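Local coordinates for putative phosphomethylpyrimidine kinase (Bacteroides thetaiotaomicron, PDB 3MBH), which probably phosphorylates pyridoxal using ATP, as a pyridoxal kinase of the ribokinase clan, and binds pyridoxal, at residues E70-E75 with K100-P105; A80-Y85 with T226-I231; P145-L150 with E156-D161. One frame throughout, in Å; residues are numbered along the deposited sequence.

Interaction 1 (E70-E75 with K100-P105)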
loop_
_atom_site.group_PDB
_atom_site.type_symbol
_atom_site.label_atom_id
_atom_site.label_comp_id
_atom_site.label_asym_id
_atom_site.label_seq_id
_atom_site.Cartn_x
_atom_site.Cartn_y
_atom_site.Cartn_z
ATOM N N GLU A 70 30.046 5.446 27.042
ATOM C CA GLU A 70 28.698 5.337 27.586
ATOM C C GLU A 70 27.993 4.149 26.963
ATOM O O GLU A 70 27.267 3.422 27.645
ATOM C CB GLU A 70 27.873 6.605 27.324
ATOM C CG GLU A 70 28.391 7.851 27.991
ATOM C CD GLU A 70 28.533 7.692 29.492
ATOM O OE1 GLU A 70 27.609 7.186 30.125
ATOM O OE2 GLU A 70 29.585 8.077 30.054
ATOM N N TRP A 71 28.208 3.944 25.666
ATOM C CA TRP A 71 27.560 2.833 24.990
ATOM C C TRP A 71 27.995 1.488 25.609
ATOM O O TRP A 71 27.192 0.558 25.778
ATOM C CB TRP A 71 27.851 2.906 23.526
ATOM C CG TRP A 71 27.035 3.954 22.800
ATOM C CD1 TRP A 71 26.059 4.766 23.318
ATOM C CD2 TRP A 71 27.087 4.245 21.398
ATOM N NE1 TRP A 71 25.531 5.555 22.321
ATOM C CE2 TRP A 71 26.148 5.257 21.139
ATOM C CE3 TRP A 71 27.874 3.782 20.345
ATOM C CZ2 TRP A 71 25.967 5.782 19.856
ATOM C CZ3 TRP A 71 27.692 4.271 19.118
ATOM C CH2 TRP A 71 26.754 5.271 18.853
ATOM N N LYS A 72 29.265 1.416 26.000
ATOM C CA LYS A 72 29.754 0.232 26.684
ATOM C C LYS A 72 29.079 0.079 28.023
ATOM O O LYS A 72 28.706 -1.031 28.347
ATOM C CB LYS A 72 31.267 0.264 26.871
ATOM C CG LYS A 72 32.066 0.146 25.572
ATOM C CD LYS A 72 33.542 -0.218 25.820
ATOM C CE LYS A 72 34.298 -0.163 24.501
ATOM N NZ LYS A 72 35.709 -0.390 24.688
ATOM N N LYS A 73 28.911 1.167 28.788
ATOM C CA LYS A 73 28.225 1.079 30.089
ATOM C C LYS A 73 26.792 0.666 29.921
ATOM O O LYS A 73 26.297 -0.055 30.758
ATOM C CB LYS A 73 28.173 2.386 30.867
ATOM C CG LYS A 73 29.481 2.970 31.223
ATOM C CD LYS A 73 29.265 4.357 31.826
ATOM C CE LYS A 73 30.559 4.962 32.323
ATOM N NZ LYS A 73 30.377 6.403 32.655
ATOM N N LEU A 74 26.131 1.119 28.869
ATOM C CA LEU A 74 24.735 0.738 28.596
ATOM C C LEU A 74 24.602 -0.700 28.123
ATOM O O LEU A 74 23.483 -1.200 28.035
ATOM C CB LEU A 74 24.111 1.607 27.506
ATOM C CG LEU A 74 23.761 3.051 27.887
ATOM C CD1 LEU A 74 23.393 3.807 26.648
ATOM C CD2 LEU A 74 22.636 3.065 28.905
ATOM N N GLU A 75 25.724 -1.353 27.837
ATOM C CA GLU A 75 25.742 -2.682 27.239
ATOM C C GLU A 75 24.967 -2.754 25.898
ATOM O O GLU A 75 24.344 -3.761 25.583
ATOM C CB GLU A 75 25.276 -3.718 28.267
ATOM C CG GLU A 75 26.208 -3.743 29.500
ATOM C CD GLU A 75 25.866 -4.830 30.516
ATOM O OE1 GLU A 75 24.721 -4.866 31.014
ATOM O OE2 GLU A 75 26.757 -5.642 30.835
ATOM N N LYS A 100 36.213 -3.247 16.480
ATOM C CA LYS A 100 36.797 -4.391 17.174
ATOM C C LYS A 100 35.984 -4.749 18.417
ATOM O O LYS A 100 35.682 -5.923 18.659
ATOM C CB LYS A 100 38.236 -4.137 17.561
ATOM C CG LYS A 100 38.974 -5.370 18.180
ATOM C CD LYS A 100 40.350 -4.991 18.716
ATOM C CE LYS A 100 40.318 -3.715 19.554
ATOM N NZ LYS A 100 41.507 -3.607 20.479
ATOM N N ASP A 101 35.619 -3.740 19.196
ATOM C CA ASP A 101 34.936 -3.967 20.459
ATOM C C ASP A 101 33.438 -4.256 20.329
ATOM O O ASP A 101 32.834 -4.823 21.248
ATOM C CB ASP A 101 35.119 -2.759 21.358
ATOM C CG ASP A 101 36.577 -2.564 21.809
ATOM O OD1 ASP A 101 37.417 -3.462 21.655
ATOM O OD2 ASP A 101 36.886 -1.467 22.288
ATOM N N PHE A 102 32.815 -3.829 19.238
ATOM C CA PHE A 102 31.362 -3.968 19.157
ATOM C C PHE A 102 30.911 -4.972 18.127
ATOM O O PHE A 102 29.709 -5.203 17.932
ATOM C CB PHE A 102 30.697 -2.604 18.908
ATOM C CG PHE A 102 30.539 -1.780 20.153
ATOM C CD1 PHE A 102 31.603 -1.100 20.691
ATOM C CD2 PHE A 102 29.325 -1.703 20.805
ATOM C CE1 PHE A 102 31.448 -0.318 21.850
ATOM C CE2 PHE A 102 29.173 -0.937 21.961
ATOM C CZ PHE A 102 30.234 -0.232 22.466
ATOM N N ARG A 103 31.844 -5.552 17.404
ATOM C CA ARG A 103 31.390 -6.461 16.366
ATOM C C ARG A 103 30.928 -7.741 17.046
ATOM O O ARG A 103 31.302 -8.040 18.175
ATOM C CB ARG A 103 32.427 -6.724 15.301
ATOM C CG ARG A 103 33.598 -7.498 15.768
ATOM C CD ARG A 103 34.719 -7.383 14.699
ATOM N NE ARG A 103 34.215 -7.809 13.408
ATOM C CZ ARG A 103 34.617 -7.368 12.221
ATOM N NH1 ARG A 103 35.586 -6.463 12.110
ATOM N NH2 ARG A 103 34.023 -7.845 11.127
ATOM N N GLN A 104 30.027 -8.433 16.385
ATOM C CA GLN A 104 29.558 -9.718 16.875
ATOM C C GLN A 104 29.822 -10.694 15.761
ATOM O O GLN A 104 30.211 -10.299 14.662
ATOM C CB GLN A 104 28.070 -9.635 17.263
ATOM C CG GLN A 104 27.873 -8.746 18.478
ATOM C CD GLN A 104 26.423 -8.508 18.836
ATOM O OE1 GLN A 104 25.772 -7.584 18.321
ATOM N NE2 GLN A 104 25.923 -9.301 19.777
ATOM N N PRO A 105 29.678 -11.986 16.046
ATOM C CA PRO A 105 29.786 -12.984 14.979
ATOM C C PRO A 105 28.806 -12.771 13.827
ATOM O O PRO A 105 29.145 -13.008 12.683
ATOM C CB PRO A 105 29.485 -14.301 15.714
ATOM C CG PRO A 105 29.805 -14.029 17.145
ATOM C CD PRO A 105 29.488 -12.585 17.378
#

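Interaction 2 (A80-Y85 with T226-I231). With PXL (3-hydroxy-5-(hydroxymethyl)-2-methylisonicotinaldehyde), chain G.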
loop_
_atom_site.group_PDB
_atom_site.type_symbol
_atom_site.label_atom_id
_atom_site.label_comp_id
_atom_site.label_asym_id
_atom_site.label_seq_id
_atom_site.Cartn_x
_atom_site.Cartn_y
_atom_site.Cartn_z
ATOM N N ALA A 80 24.735 -3.941 13.206
ATOM C CA ALA A 80 25.592 -3.482 12.152
ATOM C C ALA A 80 26.268 -2.201 12.531
ATOM O O ALA A 80 25.789 -1.508 13.394
ATOM C CB ALA A 80 24.816 -3.308 10.874
ATOM N N ILE A 81 27.403 -1.925 11.889
ATOM C CA ILE A 81 28.145 -0.672 12.033
ATOM C C ILE A 81 28.447 -0.188 10.614
ATOM O O ILE A 81 28.973 -0.938 9.778
ATOM C CB ILE A 81 29.486 -0.815 12.799
ATOM C CG1 ILE A 81 29.227 -1.384 14.193
ATOM C CG2 ILE A 81 30.252 0.570 12.830
ATOM C CD1 ILE A 81 30.440 -1.716 15.022
ATOM N N TYR A 82 28.066 1.076 10.363
ATOM C CA TYR A 82 28.115 1.635 9.024
ATOM C C TYR A 82 28.786 2.973 9.131
ATOM O O TYR A 82 28.243 3.918 9.728
ATOM C CB TYR A 82 26.673 1.721 8.470
ATOM C CG TYR A 82 26.420 2.599 7.267
ATOM C CD1 TYR A 82 27.432 2.927 6.370
ATOM C CD2 TYR A 82 25.134 3.052 6.981
ATOM C CE1 TYR A 82 27.194 3.764 5.314
ATOM C CE2 TYR A 82 24.887 3.875 5.901
ATOM C CZ TYR A 82 25.893 4.205 5.055
ATOM O OH TYR A 82 25.686 5.034 3.971
ATOM N N THR A 83 29.916 3.084 8.456
ATOM C CA THR A 83 30.726 4.265 8.536
ATOM C C THR A 83 30.748 5.016 7.230
ATOM O O THR A 83 30.654 4.420 6.152
ATOM C CB THR A 83 32.212 3.929 8.949
ATOM O OG1 THR A 83 32.944 3.395 7.831
ATOM C CG2 THR A 83 32.241 2.982 10.081
ATOM N N GLY A 84 30.960 6.329 7.327
ATOM C CA GLY A 84 31.143 7.173 6.161
ATOM C C GLY A 84 32.112 8.322 6.402
ATOM O O GLY A 84 33.331 8.117 6.769
ATOM N N TYR A 85 31.640 9.523 6.134
ATOM C CA TYR A 85 32.474 10.711 6.268
ATOM C C TYR A 85 32.986 10.841 7.712
ATOM O O TYR A 85 32.221 10.914 8.625
ATOM C CB TYR A 85 31.682 11.944 5.838
ATOM C CG TYR A 85 32.444 13.262 5.792
ATOM C CD1 TYR A 85 32.771 13.935 6.969
ATOM C CD2 TYR A 85 32.865 13.823 4.571
ATOM C CE1 TYR A 85 33.460 15.121 6.948
ATOM C CE2 TYR A 85 33.535 15.019 4.555
ATOM C CZ TYR A 85 33.848 15.658 5.761
ATOM O OH TYR A 85 34.512 16.854 5.775
ATOM N N THR A 226 23.249 7.608 0.026
ATOM C CA THR A 226 21.952 6.981 -0.275
ATOM C C THR A 226 22.181 5.560 -0.766
ATOM O O THR A 226 21.538 4.619 -0.295
ATOM C CB THR A 226 21.182 7.757 -1.349
ATOM O OG1 THR A 226 20.831 9.019 -0.827
ATOM C CG2 THR A 226 19.913 7.009 -1.784
ATOM N N PHE A 227 23.118 5.402 -1.688
ATOM C CA PHE A 227 23.476 4.087 -2.200
ATOM C C PHE A 227 23.858 3.069 -1.099
ATOM O O PHE A 227 23.349 1.957 -1.049
ATOM C CB PHE A 227 24.633 4.197 -3.210
ATOM C CG PHE A 227 25.068 2.869 -3.771
ATOM C CD1 PHE A 227 24.439 2.332 -4.863
ATOM C CD2 PHE A 227 26.101 2.144 -3.175
ATOM C CE1 PHE A 227 24.820 1.074 -5.356
ATOM C CE2 PHE A 227 26.493 0.879 -3.664
ATOM C CZ PHE A 227 25.863 0.362 -4.752
ATOM N N THR A 228 24.768 3.482 -0.231
ATOM C CA THR A 228 25.308 2.602 0.803
ATOM C C THR A 228 24.274 2.318 1.870
ATOM O O THR A 228 24.204 1.175 2.350
ATOM C CB THR A 228 26.696 3.113 1.354
ATOM O OG1 THR A 228 27.572 3.297 0.227
ATOM C CG2 THR A 228 27.307 2.106 2.401
ATOM N N SER A 229 23.412 3.304 2.170
ATOM C CA SER A 229 22.317 3.117 3.133
ATOM C C SER A 229 21.323 2.038 2.609
ATOM O O SER A 229 20.932 1.112 3.361
ATOM C CB SER A 229 21.551 4.433 3.367
ATOM O OG SER A 229 22.295 5.357 4.135
ATOM N N VAL A 230 20.987 2.101 1.313
ATOM C CA VAL A 230 20.085 1.083 0.749
ATOM C C VAL A 230 20.765 -0.279 0.690
ATOM O O VAL A 230 20.162 -1.296 1.041
ATOM C CB VAL A 230 19.461 1.492 -0.586
ATOM C CG1 VAL A 230 18.576 0.320 -1.082
ATOM C CG2 VAL A 230 18.642 2.819 -0.423
ATOM N N ILE A 231 22.043 -0.302 0.318
ATOM C CA ILE A 231 22.795 -1.565 0.327
ATOM C C ILE A 231 22.786 -2.218 1.734
ATOM O O ILE A 231 22.503 -3.412 1.872
ATOM C CB ILE A 231 24.240 -1.422 -0.208
ATOM C CG1 ILE A 231 24.201 -1.054 -1.695
ATOM C CG2 ILE A 231 25.073 -2.740 0.036
ATOM C CD1 ILE A 231 23.868 -2.173 -2.710
HETATM O OP4 PXL G . 29.302 11.072 1.876
HETATM C C5A PXL G . 29.386 12.318 1.202
HETATM C C5 PXL G . 29.583 13.429 2.240
HETATM C C6 PXL G . 29.331 13.313 3.592
HETATM N N1 PXL G . 29.555 14.315 4.442
HETATM C C2 PXL G . 29.991 15.551 4.121
HETATM C C3 PXL G . 30.277 15.805 2.702
HETATM C C4 PXL G . 30.084 14.681 1.755
HETATM C C4A PXL G . 30.269 14.785 0.309
HETATM O O4A PXL G . 30.346 15.913 -0.063
HETATM O O3 PXL G . 30.764 16.961 2.225
HETATM C C2A PXL G . 30.114 16.552 5.258
#

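Interaction 3 (P145-L150 with E156-D161)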
loop_
_atom_site.group_PDB
_atom_site.type_symbol
_atom_site.label_atom_id
_atom_site.label_comp_id
_atom_site.label_asym_id
_atom_site.label_seq_id
_atom_site.Cartn_x
_atom_site.Cartn_y
_atom_site.Cartn_z
ATOM N N PRO A 145 33.420 2.141 -2.239
ATOM C CA PRO A 145 34.079 3.265 -2.917
ATOM C C PRO A 145 33.482 3.647 -4.264
ATOM O O PRO A 145 33.111 2.752 -5.041
ATOM C CB PRO A 145 35.441 2.729 -3.236
ATOM C CG PRO A 145 35.285 1.212 -3.188
ATOM C CD PRO A 145 34.213 0.912 -2.250
ATOM N N ASN A 146 33.491 4.947 -4.570
ATOM C CA ASN A 146 33.323 5.398 -5.938
ATOM C C ASN A 146 34.631 5.247 -6.682
ATOM O O ASN A 146 35.652 4.933 -6.079
ATOM C CB ASN A 146 32.752 6.818 -6.042
ATOM C CG ASN A 146 33.632 7.881 -5.430
ATOM O OD1 ASN A 146 34.878 7.806 -5.485
ATOM N ND2 ASN A 146 32.990 8.925 -4.881
ATOM N N LEU A 147 34.627 5.496 -7.989
ATOM C CA LEU A 147 35.831 5.246 -8.785
ATOM C C LEU A 147 37.040 6.069 -8.293
ATOM O O LEU A 147 38.197 5.577 -8.212
ATOM C CB LEU A 147 35.551 5.502 -10.281
ATOM C CG LEU A 147 36.642 4.986 -11.201
ATOM C CD1 LEU A 147 36.713 3.486 -11.051
ATOM C CD2 LEU A 147 36.376 5.413 -12.624
ATOM N N THR A 148 36.773 7.317 -7.920
ATOM C CA THR A 148 37.801 8.185 -7.375
ATOM C C THR A 148 38.448 7.577 -6.133
ATOM O O THR A 148 39.673 7.493 -6.035
ATOM C CB THR A 148 37.216 9.557 -7.001
ATOM O OG1 THR A 148 36.682 10.188 -8.173
ATOM C CG2 THR A 148 38.302 10.471 -6.382
ATOM N N GLU A 149 37.601 7.181 -5.203
ATOM C CA GLU A 149 38.007 6.612 -3.938
ATOM C C GLU A 149 38.735 5.295 -4.170
ATOM O O GLU A 149 39.702 4.987 -3.464
ATOM C CB GLU A 149 36.794 6.444 -3.029
ATOM C CG GLU A 149 36.254 7.755 -2.594
ATOM C CD GLU A 149 34.825 7.737 -2.088
ATOM O OE1 GLU A 149 34.066 6.746 -2.303
ATOM O OE2 GLU A 149 34.496 8.734 -1.430
ATOM N N LEU A 150 38.352 4.560 -5.208
ATOM C CA LEU A 150 39.031 3.312 -5.526
ATOM C C LEU A 150 40.497 3.549 -5.825
ATOM O O LEU A 150 41.382 2.815 -5.351
ATOM C CB LEU A 150 38.407 2.610 -6.739
ATOM C CG LEU A 150 39.307 1.481 -7.315
ATOM C CD1 LEU A 150 39.035 0.206 -6.601
ATOM C CD2 LEU A 150 39.101 1.345 -8.730
ATOM N N GLU A 156 46.904 4.455 -6.848
ATOM C CA GLU A 156 47.170 4.474 -8.266
ATOM C C GLU A 156 46.480 5.707 -8.849
ATOM O O GLU A 156 45.469 6.160 -8.330
ATOM C CB GLU A 156 46.606 3.238 -8.941
ATOM C CG GLU A 156 47.247 1.935 -8.532
ATOM C CD GLU A 156 48.636 1.752 -9.111
ATOM O OE1 GLU A 156 48.761 1.691 -10.354
ATOM O OE2 GLU A 156 49.617 1.665 -8.334
ATOM N N PRO A 157 47.008 6.248 -9.950
ATOM C CA PRO A 157 46.403 7.460 -10.492
ATOM C C PRO A 157 45.018 7.181 -11.062
ATOM O O PRO A 157 44.777 6.094 -11.599
ATOM C CB PRO A 157 47.357 7.881 -11.618
ATOM C CG PRO A 157 48.501 6.955 -11.579
ATOM C CD PRO A 157 48.187 5.799 -10.706
ATOM N N TYR A 158 44.138 8.167 -10.917
ATOM C CA TYR A 158 42.777 8.113 -11.418
ATOM C C TYR A 158 42.780 7.771 -12.892
ATOM O O TYR A 158 43.561 8.329 -13.659
ATOM C CB TYR A 158 42.057 9.460 -11.183
ATOM C CG TYR A 158 40.617 9.419 -11.632
ATOM C CD1 TYR A 158 39.640 8.882 -10.809
ATOM C CD2 TYR A 158 40.237 9.841 -12.896
ATOM C CE1 TYR A 158 38.315 8.781 -11.222
ATOM C CE2 TYR A 158 38.901 9.750 -13.317
ATOM C CZ TYR A 158 37.951 9.231 -12.477
ATOM O OH TYR A 158 36.630 9.098 -12.859
ATOM N N LYS A 159 41.907 6.867 -13.301
ATOM C CA LYS A 159 41.791 6.501 -14.717
ATOM C C LYS A 159 40.296 6.365 -15.040
ATOM O O LYS A 159 39.591 5.590 -14.396
ATOM C CB LYS A 159 42.569 5.202 -14.932
ATOM C CG LYS A 159 42.655 4.650 -16.320
ATOM C CD LYS A 159 43.543 3.367 -16.323
ATOM C CE LYS A 159 43.773 2.793 -17.714
ATOM N NZ LYS A 159 42.560 2.227 -18.385
ATOM N N ALA A 160 39.795 7.122 -16.020
ATOM C CA ALA A 160 38.355 7.025 -16.382
ATOM C C ALA A 160 38.002 5.876 -17.333
ATOM O O ALA A 160 36.854 5.490 -17.406
ATOM C CB ALA A 160 37.866 8.353 -16.953
ATOM N N ASP A 161 38.964 5.321 -18.056
ATOM C CA ASP A 161 38.634 4.302 -19.069
ATOM C C ASP A 161 39.295 2.972 -18.726
ATOM O O ASP A 161 40.218 2.531 -19.432
ATOM C CB ASP A 161 39.026 4.766 -20.502
#

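Interaction 1 (E70-E75 with K100-P105)
Lys72 and Phe102 meet where the last turns of helices 64-73 and 91-102, the helices before and after strand 80-83 in the chain, come together: CG of the lysine lies 3.6 Å from CZ of the phenylalanine, at the far end of the ring and oblique to it. From there the lysine runs on extended past the ring, its CE 3.9 Å from Phe102 CE1, until NZ reaches Asp101 OD2 at 2.9 Å. That is a hydrogen-bonded salt bridge, but the ammonium comes from above the carboxylate plane, 46° out of it. Trp71 adds only its CB, 4.1 Å from Phe102 CZ. Its indole meets Phe78 edge-to-face, and NE1 donates a hydrogen bond to Ser47 O of the second subunit.

Phe98, one turn earlier on helix 91-102, meets the Phe102 ring. Helix 64-73 ends just past the contact in a Schellman motif, with Glu75 at positive phi. With an alanine at Phe102, the methylenes of Lys72 would probably lose the ring they lie against, and a gap is likely to open beside Trp71 CB. The two helix ends are thus joined by an apolar inner layer and an ion pair between two exposed residues, where solvent is likely to weaken the pair.

Interaction 2 (A80-Y85 with T226-I231)
In the ribokinase-like core, residues 80-85, with the central strand 80-83, meet residues 226-231 of helix 223-236 through one aromatic side chain, Tyr82, whose ring reaches across to Thr228 and Ser229. The tyrosine's CG is anti to the backbone N (chi1 164°), which carries the phenol out from the strand toward the helix. Thr228 meets it with its methyl: CG2 sits 3.4 Å from Tyr82 CE1, oblique to the ring, and CB is equally near the phenol oxygen. Ser229 comes in at the ring edge, close to the ring plane, with OG 3.5 Å from Tyr82 CE2.

Polar atoms here are buried and look beyond the pair. Ser229 OG is hydrogen-bonded to Asp225 O one turn back, to which the phenol also makes a weak hydrogen bond, while Thr228 OG1 is tied to Thr144 OG1 and Gly224 O, which leaves its methyl to face the tyrosine.

Where the strand gives way to a loop, Tyr85 lays a ring face against pyridoxal, its CD2 3.3 Å from the pyridine N1. His14 meets the Tyr82 ring edge-to-face, and Val27 of helix 24-33 touches both Tyr82 and Ser229. Strand 80-83 runs parallel between strands 9-17 and 108-111, while helix 241-257 packs on Phe227 and Ile231.

Interaction 3 (P145-L150 with E156-D161)
A chi1 of -177° puts the Tyr158 ring opposite its own amide nitrogen, and Leu147 is turned likewise (chi1 -168°); these rotations bring the phenol alongside the first turn of helix 147-154, with Thr148 N at the ring edge, in its plane, and send the leucine out to it. The two side chains cross at about a right angle, Leu147 CD2 lying 3.7 Å from Tyr158 OH and oblique to the ring. The same methyl also touches the backbone, 3.7 Å from Lys159 O. Along one side of the ring, Thr148 OG1 is 3.7 Å from Tyr158 CE1; that hydroxyl is hydrogen-bonded to Gly119 N.

The helix start is fixed by a capping box. Asn146 OD1 accepts from Glu149 N at 2.8 Å, the bond nearly straight at 167°, and Glu149 OE1 takes the Asn146 N-H in return at 3.0 Å. Glu149 OE2 reaches Leu115 N and Asn146 ND2 reaches Gly116 O, so the cap is also moored around strand 116-117.

No hydrogen bond or salt bridge crosses between the segments; the loop leading to helix 164-176 simply folds its tyrosine back onto the helix before it. Leu147 packs on Pro188 of strand 181-189, and Leu150 touches Ile184 of that strand and Tyr170 and Leu174 of helix 164-176.

Overall arrangement
Interactions 1 and 2 are linked through strand 80-83, which joins helix 64-73 to helix 91-102, and they touch directly: Phe102 CB is 4.0 Å from Ile81 CD1. Neighbouring residues of the strand thus look different ways, Ile81 toward interaction 1 and Tyr82 toward helix 223-236. The centre of interaction 2 is about 4 Å from that of the chain, and its loop end enters the pyridoxal pocket, where Asp225, just ahead of 226-231, is hydrogen-bonded to the ligand. Interaction 3 falls within the sequence between the two segments of interaction 2, with nearest atoms about 6 Å apart; the side chain of Thr148 is about 11 Å from bound pyridoxal (PXL). Interactions 1 and 3 lie on opposite sides of the chain's centre, about 35 Å apart between centres.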